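Local coordinates for protein L-serine ammonia-lyase (Rhizomucor miehei CAU432, PDB 5C3U) that belongs to the pyridoxal-phosphate-dependent enzyme family and holds pyridoxal-5'-phosphate in a pocket between its two alpha/beta domains, at residues T69-V74 with N140-P145. Residues are numbered along the deposited sequence; the frame is centred on the assembly and turned at random.
Sequences TNIQFV and NGIYVP
The carbonyl oxygen of Val74 accepts a hydrogen bond from Val144 N, with N and O 2.9 Å apart and the donor nearly in line with the C=O bond; it also takes a CA-H...O contact from Tyr143 and lies over one face of the Tyr143 ring, 3.3 Å from CD1. Strands 72-75 and 141-143 run parallel here in the four-stranded sheet of the smaller alpha/beta domain of this pyridoxal-phosphate-dependent enzyme; 141-143 is an outermost strand, while 72-75 also bonds to strand 95-100 through Phe73. Further backbone hydrogen bonds centre on Ile142, which gives its N-H to Gln72 O (2.8 Å) and takes that of Val74 on its own O. Asn140 O, accepting from Gln72 N, and Val144 N, directly after strand 141-143, extend this parallel pattern at its two ends. On one face of the sheet, CG2 of Ile142 approaches the Phe73 ring obliquely, 3.3 Å from CD1, and from beyond the strand end CG2 of Val144 reaches the same ring carbon. CD1 of Ile71 sits over a face of that ring near its rim, and helix 52-67 packs against Phe73 through Cys60 and Ala63. On the other face, Val74 CG1 meets Tyr143 CD1, the two side chains crossing at about a right angle. With CG anti to the backbone N (chi1 -165°), the Tyr143 ring is set against the Val74 carbonyl, while its hydroxyl is hydrogen-bonded to Ser77 OG and Gly76 N. Just before the strands begin, Asn140 ND2 makes a weak bond to Asn70 O (3.2 Å, 126° at the hydrogen), whereas its OD1 accepts from Arg67 NH2. A bend at chi2 (91°) turns the Gln72 amide toward 140-145, where one water donates to Gln72 OE1 at 2.7 Å and accepts from Asn140 N at 2.8 Å.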
loop_
_atom_site.group_PDB
_atom_site.type_symbol
_atom_site.label_atom_id
_atom_site.label_comp_id
_atom_site.label_asym_id
_atom_site.label_seq_id
_atom_site.Cartn_x
_atom_site.Cartn_y
_atom_site.Cartn_z
ATOM N N THR A 69 -13.595 21.120 -12.033
ATOM C CA THR A 69 -14.195 19.854 -12.368
ATOM C C THR A 69 -14.257 19.559 -13.874
ATOM O O THR A 69 -14.914 18.605 -14.294
ATOM C CB THR A 69 -15.617 19.772 -11.784
ATOM O OG1 THR A 69 -16.376 20.881 -12.267
ATOM C CG2 THR A 69 -15.574 19.861 -10.276
ATOM N N ASN A 70 -13.579 20.370 -14.679
ATOM C CA ASN A 70 -13.467 20.095 -16.122
ATOM C C ASN A 70 -12.220 19.306 -16.494
ATOM O O ASN A 70 -11.949 19.062 -17.676
ATOM C CB ASN A 70 -13.505 21.409 -16.918
ATOM C CG ASN A 70 -14.863 22.069 -16.873
ATOM O OD1 ASN A 70 -15.883 21.387 -16.854
ATOM N ND2 ASN A 70 -14.883 23.404 -16.843
ATOM N N ILE A 71 -11.451 18.916 -15.482
ATOM C CA ILE A 71 -10.238 18.141 -15.711
ATOM C C ILE A 71 -10.576 16.692 -16.021
ATOM O O ILE A 71 -11.724 16.259 -15.883
ATOM C CB ILE A 71 -9.306 18.187 -14.488
ATOM C CG1 ILE A 71 -10.063 17.714 -13.225
ATOM C CG2 ILE A 71 -8.719 19.585 -14.342
ATOM C CD1 ILE A 71 -9.164 17.412 -12.044
ATOM N N GLN A 72 -9.572 15.947 -16.471
ATOM C CA GLN A 72 -9.703 14.504 -16.599
ATOM C C GLN A 72 -8.619 13.922 -15.730
ATOM O O GLN A 72 -7.472 14.366 -15.821
ATOM C CB GLN A 72 -9.486 14.035 -18.043
ATOM C CG GLN A 72 -10.453 14.619 -19.063
ATOM C CD GLN A 72 -9.932 15.905 -19.677
ATOM O OE1 GLN A 72 -8.743 16.023 -19.974
ATOM N NE2 GLN A 72 -10.820 16.881 -19.864
ATOM N N PHE A 73 -8.953 12.951 -14.875
ATOM C CA PHE A 73 -7.872 12.228 -14.208
ATOM C C PHE A 73 -7.452 11.087 -15.126
ATOM O O PHE A 73 -8.291 10.463 -15.737
ATOM C CB PHE A 73 -8.327 11.644 -12.868
ATOM C CG PHE A 73 -8.481 12.657 -11.764
ATOM C CD1 PHE A 73 -7.379 13.379 -11.303
ATOM C CD2 PHE A 73 -9.691 12.830 -11.129
ATOM C CE1 PHE A 73 -7.511 14.296 -10.261
ATOM C CE2 PHE A 73 -9.831 13.749 -10.083
ATOM C CZ PHE A 73 -8.739 14.485 -9.661
ATOM N N VAL A 74 -6.155 10.827 -15.227
ATOM C CA VAL A 74 -5.656 9.751 -16.086
ATOM C C VAL A 74 -4.794 8.866 -15.196
ATOM O O VAL A 74 -3.951 9.367 -14.436
ATOM C CB VAL A 74 -4.814 10.317 -17.264
ATOM C CG1 VAL A 74 -4.267 9.189 -18.139
ATOM C CG2 VAL A 74 -5.657 11.292 -18.097
ATOM N N ASN A 140 -5.899 19.430 -20.394
ATOM C CA ASN A 140 -6.532 19.590 -19.077
ATOM C C ASN A 140 -6.614 18.252 -18.339
ATOM O O ASN A 140 -7.477 18.040 -17.472
ATOM C CB ASN A 140 -7.921 20.229 -19.210
ATOM C CG ASN A 140 -8.313 21.060 -17.989
ATOM O OD1 ASN A 140 -7.462 21.597 -17.280
ATOM N ND2 ASN A 140 -9.613 21.175 -17.746
ATOM N N GLY A 141 -5.726 17.335 -18.707
ATOM C CA GLY A 141 -5.663 16.045 -18.030
ATOM C C GLY A 141 -4.611 16.085 -16.950
ATOM O O GLY A 141 -3.650 16.840 -17.039
ATOM N N ILE A 142 -4.779 15.265 -15.918
ATOM C CA ILE A 142 -3.802 15.210 -14.848
ATOM C C ILE A 142 -3.508 13.737 -14.588
ATOM O O ILE A 142 -4.426 12.965 -14.308
ATOM C CB ILE A 142 -4.302 15.923 -13.562
ATOM C CG1 ILE A 142 -3.422 15.624 -12.365
ATOM C CG2 ILE A 142 -5.721 15.531 -13.240
ATOM C CD1 ILE A 142 -2.063 16.288 -12.437
ATOM N N TYR A 143 -2.238 13.369 -14.728
ATOM C CA TYR A 143 -1.812 12.011 -14.423
ATOM C C TYR A 143 -1.730 11.811 -12.905
ATOM O O TYR A 143 -1.203 12.657 -12.180
ATOM C CB TYR A 143 -0.472 11.630 -15.084
ATOM C CG TYR A 143 -0.317 10.142 -15.010
ATOM C CD1 TYR A 143 -1.022 9.326 -15.900
ATOM C CD2 TYR A 143 0.395 9.536 -13.960
ATOM C CE1 TYR A 143 -0.963 7.953 -15.817
ATOM C CE2 TYR A 143 0.467 8.140 -13.870
ATOM C CZ TYR A 143 -0.234 7.366 -14.797
ATOM O OH TYR A 143 -0.219 5.986 -14.735
ATOM N N VAL A 144 -2.270 10.687 -12.431
ATOM C CA VAL A 144 -2.262 10.376 -10.999
ATOM C C VAL A 144 -1.224 9.302 -10.723
ATOM O O VAL A 144 -1.403 8.140 -11.103
ATOM C CB VAL A 144 -3.639 9.896 -10.496
ATOM C CG1 VAL A 144 -3.600 9.701 -8.978
ATOM C CG2 VAL A 144 -4.710 10.910 -10.846
ATOM N N PRO A 145 -0.100 9.686 -10.102
ATOM C CA PRO A 145 0.890 8.648 -9.841
ATOM C C PRO A 145 0.458 7.773 -8.651
ATOM O O PRO A 145 -0.462 8.139 -7.935
ATOM C CB PRO A 145 2.154 9.446 -9.509
ATOM C CG PRO A 145 1.673 10.778 -9.036
ATOM C CD PRO A 145 0.221 10.966 -9.450
HETATM O O HOH W 1 -7.733 17.801 -21.702
#